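Local coordinates for ubiquitin-conjugating enzyme E2, putative (PDB 4DS2), which probably accepts activated ubiquitin as a thioester and passes it on towards target proteins, as other ubiquitin-conjugating enzymes do, at residues Ala147-Tyr150 and Leu151-Pro155; Leu126-Asp129 and Arg130-Gln134; Asp157-Ala160 and Arg161-Gly165; Ile13-Asp16 and Leu17-Leu21. All coordinates share one frame; numbering follows the deposited sequence.

Contact 1: residues Ala147-Tyr150 and Leu151-Pro155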
loop_
_atom_site.group_PDB
_atom_site.type_symbol
_atom_site.label_atom_id
_atom_site.label_comp_id
_atom_site.label_asym_id
_atom_site.label_seq_id
_atom_site.Cartn_x
_atom_site.Cartn_y
_atom_site.Cartn_z
ATOM N N ALA A 147 -8.668 9.679 -13.219
ATOM C CA ALA A 147 -9.361 8.660 -12.440
ATOM C C ALA A 147 -10.340 9.274 -11.396
ATOM O O ALA A 147 -11.427 8.738 -11.152
ATOM C CB ALA A 147 -8.353 7.753 -11.759
ATOM N N ARG A 148 -9.968 10.404 -10.793
ATOM C CA ARG A 148 -10.849 11.075 -9.827
ATOM C C ARG A 148 -12.113 11.611 -10.509
ATOM O O ARG A 148 -13.240 11.382 -10.035
ATOM C CB ARG A 148 -10.117 12.208 -9.077
ATOM C CG ARG A 148 -11.013 13.047 -8.162
ATOM C CD ARG A 148 -11.656 12.238 -7.028
ATOM N NE ARG A 148 -10.632 11.811 -6.068
ATOM C CZ ARG A 148 -10.718 10.781 -5.221
ATOM N NH1 ARG A 148 -9.690 10.463 -4.424
ATOM N NH2 ARG A 148 -11.824 10.051 -5.166
ATOM N N HIS A 149 -11.918 12.315 -11.615
ATOM C CA HIS A 149 -13.033 12.828 -12.408
ATOM C C HIS A 149 -13.993 11.748 -12.827
ATOM O O HIS A 149 -15.194 11.923 -12.771
ATOM C CB HIS A 149 -12.487 13.526 -13.626
ATOM C CG HIS A 149 -13.513 14.336 -14.369
ATOM N ND1 HIS A 149 -14.575 13.773 -14.993
ATOM C CD2 HIS A 149 -13.611 15.720 -14.581
ATOM C CE1 HIS A 149 -15.310 14.740 -15.564
ATOM N NE2 HIS A 149 -14.714 15.930 -15.317
ATOM N N TYR A 150 -13.459 10.613 -13.220
ATOM C CA TYR A 150 -14.266 9.515 -13.676
ATOM C C TYR A 150 -15.061 8.840 -12.540
ATOM O O TYR A 150 -16.249 8.503 -12.717
ATOM C CB TYR A 150 -13.382 8.516 -14.418
ATOM C CG TYR A 150 -14.152 7.625 -15.363
ATOM C CD1 TYR A 150 -14.747 8.133 -16.531
ATOM C CD2 TYR A 150 -14.288 6.255 -15.090
ATOM C CE1 TYR A 150 -15.452 7.293 -17.394
ATOM C CE2 TYR A 150 -14.988 5.412 -15.942
ATOM C CZ TYR A 150 -15.573 5.925 -17.080
ATOM O OH TYR A 150 -16.259 5.048 -17.900
ATOM N N LEU A 151 -14.424 8.614 -11.392
ATOM C CA LEU A 151 -15.179 8.171 -10.197
ATOM C C LEU A 151 -16.319 9.130 -9.813
ATOM O O LEU A 151 -17.438 8.704 -9.469
ATOM C CB LEU A 151 -14.254 8.046 -8.982
ATOM C CG LEU A 151 -14.926 7.633 -7.656
ATOM C CD1 LEU A 151 -15.451 6.200 -7.624
ATOM C CD2 LEU A 151 -13.960 7.866 -6.520
ATOM N N GLU A 152 -16.001 10.419 -9.851
ATOM C CA GLU A 152 -16.930 11.448 -9.397
ATOM C C GLU A 152 -18.179 11.532 -10.266
ATOM O O GLU A 152 -19.264 11.792 -9.763
ATOM C CB GLU A 152 -16.238 12.811 -9.311
ATOM C CG GLU A 152 -15.564 13.063 -7.963
ATOM C CD GLU A 152 -14.693 14.323 -7.935
ATOM O OE1 GLU A 152 -14.460 14.950 -8.995
ATOM O OE2 GLU A 152 -14.218 14.688 -6.841
ATOM N N LYS A 153 -18.023 11.278 -11.562
ATOM C CA LYS A 153 -19.124 11.430 -12.513
ATOM C C LYS A 153 -19.638 10.152 -13.121
ATOM O O LYS A 153 -20.741 10.128 -13.631
ATOM C CB LYS A 153 -18.723 12.444 -13.576
ATOM C CG LYS A 153 -18.689 13.810 -12.900
ATOM C CD LYS A 153 -18.367 15.012 -13.741
ATOM C CE LYS A 153 -17.866 16.128 -12.824
ATOM N NZ LYS A 153 -17.764 17.474 -13.466
ATOM N N PHE A 154 -18.865 9.088 -13.050
ATOM C CA PHE A 154 -19.342 7.785 -13.473
ATOM C C PHE A 154 -18.983 6.735 -12.437
ATOM O O PHE A 154 -18.281 5.762 -12.752
ATOM C CB PHE A 154 -18.785 7.426 -14.849
ATOM C CG PHE A 154 -19.201 8.390 -15.924
ATOM C CD1 PHE A 154 -20.317 8.142 -16.708
ATOM C CD2 PHE A 154 -18.497 9.575 -16.120
ATOM C CE1 PHE A 154 -20.716 9.048 -17.676
ATOM C CE2 PHE A 154 -18.885 10.483 -17.085
ATOM C CZ PHE A 154 -19.995 10.223 -17.868
ATOM N N PRO A 155 -19.522 6.899 -11.203
ATOM C CA PRO A 155 -19.219 5.987 -10.085
ATOM C C PRO A 155 -19.338 4.531 -10.488
ATOM O O PRO A 155 -18.500 3.706 -10.130
ATOM C CB PRO A 155 -20.301 6.312 -9.038
ATOM C CG PRO A 155 -20.777 7.682 -9.376
ATOM C CD PRO A 155 -20.618 7.829 -10.864
#
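The Tyr150 ring receives Phe154 on one face: Phe154 CB sits 4.2 Å from the Tyr150 ring centroid and 12° off the ring normal, a CH-pi contact over the face. The two rings barely overlap, their planes near parallel (24°) but slid apart, with 5.4 Å between the Tyr150 and Phe154 centroids. On the neighbouring, exposed flank of the helix, the imidazole of His149 is approached obliquely by the aliphatic chain of Lys153, whose CD lies 3.6 Å from His149 CE1. The Arg148 and Leu151 side chains run side by side, and Leu151 CD2 comes obliquely to the guanidinium, 3.3 Å from Arg148 NH2. Arg148 NH1 forms a salt bridge with Asp142, and NH2 hydrogen-bonds Tyr135 O. Glu152 meets the Arg148 stem instead, OE2 resting 3.5 Å from Arg148 CD, its carboxylate plane turned 42° from the guanidinium. Four backbone bonds, ending with Phe154 N to Tyr150 O at 2.7 Å, close the helix. Phe154 then leaves the helical path and serves as N-cap of helix 155-162, and Tyr150 faces that helix in a cation-pi contact with Arg161. Such a tight passage between two consecutive helices belongs to the C-terminal part of the ubiquitin-conjugating fold.

Contact 2: residues Leu126-Asp129 and Arg130-Gln134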
loop_
_atom_site.group_PDB
_atom_site.type_symbol
_atom_site.label_atom_id
_atom_site.label_comp_id
_atom_site.label_asym_id
_atom_site.label_seq_id
_atom_site.Cartn_x
_atom_site.Cartn_y
_atom_site.Cartn_z
ATOM N N LEU A 126 -1.996 1.529 6.250
ATOM C CA LEU A 126 -2.628 2.825 5.956
ATOM C C LEU A 126 -2.845 2.998 4.469
ATOM O O LEU A 126 -3.859 3.554 4.047
ATOM C CB LEU A 126 -1.805 4.016 6.500
ATOM C CG LEU A 126 -2.353 5.396 6.083
ATOM C CD1 LEU A 126 -1.874 6.496 6.998
ATOM C CD2 LEU A 126 -2.005 5.741 4.627
ATOM N N VAL A 127 -1.878 2.531 3.688
ATOM C CA VAL A 127 -1.877 2.732 2.240
ATOM C C VAL A 127 -2.827 1.795 1.545
ATOM O O VAL A 127 -3.518 2.206 0.593
ATOM C CB VAL A 127 -0.506 2.491 1.605
ATOM C CG1 VAL A 127 -0.650 2.283 0.101
ATOM C CG2 VAL A 127 0.441 3.652 1.925
ATOM N N LEU A 128 -2.845 0.537 2.009
ATOM C CA LEU A 128 -3.726 -0.479 1.422
ATOM C C LEU A 128 -5.178 -0.105 1.641
ATOM O O LEU A 128 -5.993 -0.182 0.726
ATOM C CB LEU A 128 -3.456 -1.840 2.025
ATOM C CG LEU A 128 -2.073 -2.442 1.736
ATOM C CD1 LEU A 128 -1.800 -3.593 2.706
ATOM C CD2 LEU A 128 -1.972 -2.872 0.284
ATOM N N ASP A 129 -5.479 0.322 2.858
ATOM C CA ASP A 129 -6.806 0.758 3.216
ATOM C C ASP A 129 -7.223 2.026 2.460
ATOM O O ASP A 129 -8.374 2.180 2.011
ATOM C CB ASP A 129 -6.868 1.023 4.721
ATOM C CG ASP A 129 -8.117 1.783 5.117
ATOM O OD1 ASP A 129 -9.252 1.258 4.883
ATOM O OD2 ASP A 129 -7.959 2.910 5.646
ATOM N N ARG A 130 -6.303 2.955 2.372
ATOM C CA ARG A 130 -6.585 4.221 1.720
ATOM C C ARG A 130 -6.953 4.009 0.261
ATOM O O ARG A 130 -7.910 4.565 -0.233
ATOM C CB ARG A 130 -5.380 5.156 1.877
ATOM C CG ARG A 130 -5.449 6.432 1.099
ATOM C CD ARG A 130 -6.631 7.266 1.472
ATOM N NE ARG A 130 -6.600 8.494 0.696
ATOM C CZ ARG A 130 -7.617 9.347 0.596
ATOM N NH1 ARG A 130 -8.766 9.107 1.225
ATOM N NH2 ARG A 130 -7.483 10.453 -0.133
ATOM N N VAL A 131 -6.174 3.183 -0.423
ATOM C CA VAL A 131 -6.343 2.991 -1.860
ATOM C C VAL A 131 -7.470 2.015 -2.237
ATOM O O VAL A 131 -8.280 2.287 -3.144
ATOM C CB VAL A 131 -5.017 2.557 -2.458
ATOM C CG1 VAL A 131 -5.181 2.164 -3.932
ATOM C CG2 VAL A 131 -4.031 3.715 -2.286
ATOM N N PHE A 132 -7.541 0.894 -1.522
ATOM C CA PHE A 132 -8.531 -0.135 -1.817
ATOM C C PHE A 132 -9.919 0.147 -1.221
ATOM O O PHE A 132 -10.945 -0.341 -1.740
ATOM C CB PHE A 132 -8.017 -1.488 -1.292
ATOM C CG PHE A 132 -6.872 -2.073 -2.078
ATOM C CD1 PHE A 132 -6.690 -1.790 -3.441
ATOM C CD2 PHE A 132 -6.009 -2.970 -1.469
ATOM C CE1 PHE A 132 -5.668 -2.358 -4.157
ATOM C CE2 PHE A 132 -4.985 -3.555 -2.191
ATOM C CZ PHE A 132 -4.819 -3.248 -3.538
ATOM N N SER A 133 -9.933 0.892 -0.107
ATOM C CA SER A 133 -11.132 1.052 0.715
ATOM C C SER A 133 -11.591 2.472 0.978
ATOM O O SER A 133 -12.786 2.694 1.018
ATOM C CB SER A 133 -10.973 0.295 2.017
ATOM O OG SER A 133 -11.261 -1.062 1.763
ATOM N N GLN A 134 -10.688 3.435 1.147
ATOM C CA GLN A 134 -11.133 4.781 1.459
ATOM C C GLN A 134 -10.899 5.730 0.308
ATOM O O GLN A 134 -10.756 6.923 0.510
ATOM C CB GLN A 134 -10.457 5.324 2.721
ATOM C CG GLN A 134 -10.545 4.427 3.963
ATOM C CD GLN A 134 -11.974 4.146 4.481
ATOM O OE1 GLN A 134 -12.941 4.827 4.117
ATOM N NE2 GLN A 134 -12.093 3.154 5.379
#
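Asp129 and Gln134 are brought together by complementary torsions: the aspartate CG swings beside its own carbonyl carbon (chi1 167°), towards the end of the helix, and Gln134 folds back at chi2 (-62°). This is the C-terminal end of helix 120-132, the central helix of the ubiquitin-conjugating fold, which closes here by doubling the load on one carbonyl. Asp129 O accepts from both Ser133 N, the i to i+4 bond, 2.9 Å, its donor well above the carbonyl plane, and Gln134 N, five residues on, at 2.8 Å and nearly along the C=O axis. The second bond spans a wider turn than the alpha-helical one. Upstream, the buried flank is apolar: Leu128 and Phe132 run side by side, with Leu128 CD2 4.0 Å from Phe132 CE2, and the phenyl ring goes on to meet Tyr64, Tyr71 and strand 87-90. Val127 and Val131 turn to Met109 of the short helix 108-111. Arg130 sends its guanidinium past the helix end, to a salt bridge with Asp141 and a hydrogen bond to Ser137 O. The Asp129 carboxylate and Gln134 amide planes stand 66° apart, linked weakly by Gln134 NE2 to Asp129 OD1 at 3.5 Å.

Contact 3: residues Asp157-Ala160 and Arg161-Gly165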
loop_
_atom_site.group_PDB
_atom_site.type_symbol
_atom_site.label_atom_id
_atom_site.label_comp_id
_atom_site.label_asym_id
_atom_site.label_seq_id
_atom_site.Cartn_x
_atom_site.Cartn_y
_atom_site.Cartn_z
ATOM N N ASP A 157 -19.475 3.226 -13.771
ATOM C CA ASP A 157 -18.588 2.848 -14.890
ATOM C C ASP A 157 -17.129 2.723 -14.428
ATOM O O ASP A 157 -16.356 1.985 -15.043
ATOM C CB ASP A 157 -18.660 3.854 -16.051
ATOM C CG ASP A 157 -20.090 4.054 -16.608
ATOM O OD1 ASP A 157 -21.080 3.611 -15.989
ATOM O OD2 ASP A 157 -20.223 4.674 -17.683
ATOM N N PHE A 158 -16.755 3.466 -13.371
ATOM C CA PHE A 158 -15.419 3.371 -12.713
ATOM C C PHE A 158 -15.168 1.976 -12.104
ATOM O O PHE A 158 -14.059 1.438 -12.197
ATOM C CB PHE A 158 -15.258 4.465 -11.621
ATOM C CG PHE A 158 -14.040 4.286 -10.728
ATOM C CD1 PHE A 158 -14.087 3.456 -9.620
ATOM C CD2 PHE A 158 -12.858 4.970 -10.988
ATOM C CE1 PHE A 158 -12.973 3.286 -8.821
ATOM C CE2 PHE A 158 -11.752 4.817 -10.176
ATOM C CZ PHE A 158 -11.805 3.965 -9.100
ATOM N N ALA A 159 -16.203 1.408 -11.484
ATOM C CA ALA A 159 -16.168 0.033 -10.952
ATOM C C ALA A 159 -15.864 -1.015 -12.037
ATOM O O ALA A 159 -14.940 -1.828 -11.875
ATOM C CB ALA A 159 -17.489 -0.309 -10.280
ATOM N N ALA A 160 -16.648 -0.999 -13.126
ATOM C CA ALA A 160 -16.475 -1.960 -14.248
ATOM C C ALA A 160 -15.071 -1.878 -14.817
ATOM O O ALA A 160 -14.503 -2.869 -15.258
ATOM C CB ALA A 160 -17.496 -1.698 -15.355
ATOM N N ARG A 161 -14.529 -0.670 -14.796
ATOM C CA ARG A 161 -13.172 -0.387 -15.275
ATOM C C ARG A 161 -12.070 -0.933 -14.340
ATOM O O ARG A 161 -11.017 -1.348 -14.829
ATOM C CB ARG A 161 -13.025 1.120 -15.514
ATOM C CG ARG A 161 -11.666 1.564 -15.975
ATOM C CD ARG A 161 -11.677 3.065 -16.275
ATOM N NE ARG A 161 -12.445 3.425 -17.479
ATOM C CZ ARG A 161 -12.380 4.623 -18.069
ATOM N NH1 ARG A 161 -11.611 5.581 -17.559
ATOM N NH2 ARG A 161 -13.082 4.875 -19.164
ATOM N N VAL A 162 -12.305 -0.940 -13.023
ATOM C CA VAL A 162 -11.344 -1.513 -12.086
ATOM C C VAL A 162 -11.223 -3.024 -12.322
ATOM O O VAL A 162 -10.107 -3.582 -12.301
ATOM C CB VAL A 162 -11.688 -1.222 -10.596
ATOM C CG1 VAL A 162 -10.867 -2.103 -9.650
ATOM C CG2 VAL A 162 -11.484 0.243 -10.280
ATOM N N ARG A 163 -12.358 -3.683 -12.570
ATOM C CA ARG A 163 -12.345 -5.130 -12.876
ATOM C C ARG A 163 -11.718 -5.469 -14.213
ATOM O O ARG A 163 -11.387 -6.619 -14.433
ATOM C CB ARG A 163 -13.740 -5.732 -12.816
ATOM C CG ARG A 163 -14.258 -5.806 -11.405
ATOM C CD ARG A 163 -15.751 -6.036 -11.345
ATOM N NE ARG A 163 -16.170 -5.902 -9.944
ATOM C CZ ARG A 163 -17.001 -4.981 -9.442
ATOM N NH1 ARG A 163 -17.603 -4.073 -10.220
ATOM N NH2 ARG A 163 -17.255 -4.991 -8.128
ATOM N N ARG A 164 -11.573 -4.484 -15.096
ATOM C CA ARG A 164 -10.806 -4.668 -16.310
ATOM C C ARG A 164 -9.313 -4.610 -15.935
ATOM O O ARG A 164 -8.705 -5.660 -15.779
ATOM C CB ARG A 164 -11.250 -3.667 -17.392
ATOM C CG ARG A 164 -12.736 -3.820 -17.751
ATOM C CD ARG A 164 -13.095 -3.349 -19.161
ATOM N NE ARG A 164 -13.299 -1.892 -19.265
ATOM C CZ ARG A 164 -14.468 -1.241 -19.158
ATOM N NH1 ARG A 164 -15.613 -1.885 -18.913
ATOM N NH2 ARG A 164 -14.488 0.087 -19.281
ATOM N N GLY A 165 -8.732 -3.422 -15.728
ATOM C CA GLY A 165 -7.362 -3.320 -15.189
ATOM C C GLY A 165 -6.941 -1.949 -14.686
ATOM O O GLY A 165 -5.733 -1.647 -14.630
#
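Phe158 and Val162, one turn apart, make the apolar part of this contact. One methyl, Val162 CG2, does the touching: it lies 3.7 Å from Phe158 CE1 and 4.2 Å from the Phe158 ring centroid, an off-centre CH-pi approach inclined 30° to the ring normal. The valine branch reaches this place because CG2 stands anti to the carbonyl carbon, beside the backbone N, and so leans back along the helix. Both residues look inward, Phe158 towards Tyr64, Tyr135 and Leu151, Val162 towards Tyr64.

Backbone hydrogen bonds form the second group. Arg161 N to Asp157 O and Val162 N to Phe158 O are regular, and Arg163 N meets Ala159 O at 3.3 Å in the carbonyl plane. Two further bonds are weak, Val162 N to Ala159 O at 3.0 Å and Arg164 N to Ala160 O at 3.3 Å.

Charged side chains make up the third group. Arg163 stretches back so that its NH1 comes 3.8 Å from Ala159 CB. Arg164, bent at chi3, meets the backbone with its stem and its flat surface: Ala160 O and Arg161 CA lie on the face of its guanidinium, and Arg164 CG is 3.2 Å from Ala160 O. Arg161 leads away from 157-160, hydrogen-bonding Tyr95 OH. An apolar side formed by Phe158 and Val162, with arginines around it, is the pattern of an amphipathic surface helix, here the last helix of the ubiquitin-conjugating fold, laid against helix 145-153.

Contact 4: residues Ile13-Asp16 and Leu17-Leu21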
loop_
_atom_site.group_PDB
_atom_site.type_symbol
_atom_site.label_atom_id
_atom_site.label_comp_id
_atom_site.label_asym_id
_atom_site.label_seq_id
_atom_site.Cartn_x
_atom_site.Cartn_y
_atom_site.Cartn_z
ATOM N N ILE A 13 14.581 -0.995 10.948
ATOM C CA ILE A 13 14.075 -1.647 9.760
ATOM C C ILE A 13 13.941 -3.157 10.057
ATOM O O ILE A 13 12.913 -3.790 9.711
ATOM C CB ILE A 13 14.991 -1.464 8.522
ATOM C CG1 ILE A 13 15.076 0.000 8.063
ATOM C CG2 ILE A 13 14.471 -2.281 7.355
ATOM C CD1 ILE A 13 15.956 0.219 6.857
ATOM N N ILE A 14 15.010 -3.719 10.648
ATOM C CA ILE A 14 15.100 -5.134 11.011
ATOM C C ILE A 14 14.020 -5.465 12.064
ATOM O O ILE A 14 13.238 -6.426 11.883
ATOM C CB ILE A 14 16.522 -5.466 11.538
ATOM C CG1 ILE A 14 17.548 -5.398 10.395
ATOM C CG2 ILE A 14 16.558 -6.827 12.202
ATOM C CD1 ILE A 14 18.980 -5.086 10.781
ATOM N N LYS A 15 13.943 -4.645 13.131
ATOM C CA LYS A 15 12.889 -4.806 14.162
ATOM C C LYS A 15 11.463 -4.780 13.544
ATOM O O LYS A 15 10.634 -5.651 13.862
ATOM C CB LYS A 15 13.021 -3.749 15.260
ATOM C CG LYS A 15 12.069 -3.941 16.462
ATOM C CD LYS A 15 11.244 -2.670 16.790
ATOM C CE LYS A 15 10.487 -2.768 18.128
ATOM N NZ LYS A 15 9.703 -1.562 18.576
ATOM N N ASP A 16 11.199 -3.820 12.650
ATOM C CA ASP A 16 9.900 -3.766 11.936
ATOM C C ASP A 16 9.629 -4.869 10.924
ATOM O O ASP A 16 8.463 -5.201 10.720
ATOM C CB ASP A 16 9.694 -2.438 11.224
ATOM C CG ASP A 16 9.500 -1.289 12.188
ATOM O OD1 ASP A 16 9.666 -1.461 13.419
ATOM O OD2 ASP A 16 9.190 -0.184 11.712
ATOM N N LEU A 17 10.666 -5.437 10.299
ATOM C CA LEU A 17 10.483 -6.584 9.403
ATOM C C LEU A 17 10.105 -7.820 10.242
ATOM O O LEU A 17 9.124 -8.492 9.947
ATOM C CB LEU A 17 11.738 -6.835 8.560
ATOM C CG LEU A 17 11.660 -8.018 7.576
ATOM C CD1 LEU A 17 10.332 -8.080 6.815
ATOM C CD2 LEU A 17 12.867 -7.948 6.657
ATOM N N LYS A 18 10.874 -8.092 11.301
ATOM C CA LYS A 18 10.552 -9.174 12.248
ATOM C C LYS A 18 9.119 -9.054 12.746
ATOM O O LYS A 18 8.432 -10.062 12.937
ATOM C CB LYS A 18 11.502 -9.145 13.443
ATOM C CG LYS A 18 12.952 -9.401 13.092
ATOM C CD LYS A 18 13.880 -9.358 14.314
ATOM C CE LYS A 18 15.362 -9.545 13.961
ATOM N NZ LYS A 18 16.082 -10.605 14.774
ATOM N N LEU A 19 8.663 -7.817 12.962
ATOM C CA LEU A 19 7.296 -7.591 13.497
ATOM C C LEU A 19 6.245 -7.859 12.419
ATOM O O LEU A 19 5.225 -8.465 12.721
ATOM C CB LEU A 19 7.115 -6.189 14.110
ATOM C CG LEU A 19 7.319 -6.116 15.647
ATOM C CD1 LEU A 19 7.372 -4.681 16.156
ATOM C CD2 LEU A 19 6.257 -6.865 16.442
ATOM N N LEU A 20 6.514 -7.436 11.174
ATOM C CA LEU A 20 5.604 -7.725 10.060
ATOM C C LEU A 20 5.456 -9.233 9.797
ATOM O O LEU A 20 4.360 -9.716 9.578
ATOM C CB LEU A 20 6.074 -7.044 8.785
ATOM C CG LEU A 20 5.170 -7.267 7.565
ATOM C CD1 LEU A 20 3.748 -6.798 7.806
ATOM C CD2 LEU A 20 5.759 -6.530 6.364
ATOM N N LEU A 21 6.579 -9.952 9.815
ATOM C CA LEU A 21 6.629 -11.395 9.564
ATOM C C LEU A 21 5.858 -12.171 10.608
ATOM O O LEU A 21 5.157 -13.121 10.298
ATOM C CB LEU A 21 8.093 -11.865 9.553
ATOM C CG LEU A 21 8.935 -11.379 8.360
ATOM C CD1 LEU A 21 10.368 -11.797 8.599
ATOM C CD2 LEU A 21 8.416 -11.911 7.025
#
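Lys18 lies alongside Ile14, and its path shows how a charged residue can use the carbon of its chain before reaching its amine. CB starts between two carbonyls of the preceding turn, with Lys18 CB 3.6 Å from both Ile14 O and Lys15 O. Lys18 CG then passes closest to the first of them, 3.2 Å from Ile14 O, and Lys18 CD moves on past the same oxygen at 3.9 Å. CE reaches the isoleucine branch, Lys18 CE lying 3.5 Å from Ile14 CG2, the methyl that stands anti to the backbone N. The chain then bends at chi4 (-129°) and NZ leads away. Beneath this pair Lys18 N donates to Ile14 O over 3.0 Å, almost straight at 176°. Lys15 and Leu19 repeat the parallel arrangement more loosely, with Lys15 CE 4.2 Å from Leu19 CD1, and Lys15 NZ hydrogen-bonds weakly to His119. The flank facing the sheet is formed by Ile13, Leu17 and Leu20, which pack on Trp52 of strand 51-57, the two leucines also on Val44 of strand 40-46. Buried Asp16 OD2 meets Arg12, Tyr81 OH and the backbone N of Ala120. The chemistry thus implies an amphipathic helix, its apolar side seated on the sheet, in which one carboxylate, probably kept ionised by Arg12 and its several donors, ties the N-terminal helix to the start of helix 120-132.

How the contacts relate
The four contacts sample the helices of one ubiquitin-conjugating domain, met along the chain in the order 4, 2, 1, 3. Contact 4, on helix 11-27, lies at one end of the molecule; contacts 1 and 3 lie beyond the chain's centre, their centres about 38 and 35 Å from that of contact 4. Contact 2, on helix 120-132, stands between, about 21 Å from contact 4 and 17 Å from each of the others, centre to centre. Only contacts 1 and 3 touch, their centres about 11 Å apart. The four sheet strands fall between helices 11-27 and 120-132 in the chain; helix 11-27 packs on strands 40-46 and 51-57, while helix 120-132 touches strand 87-90.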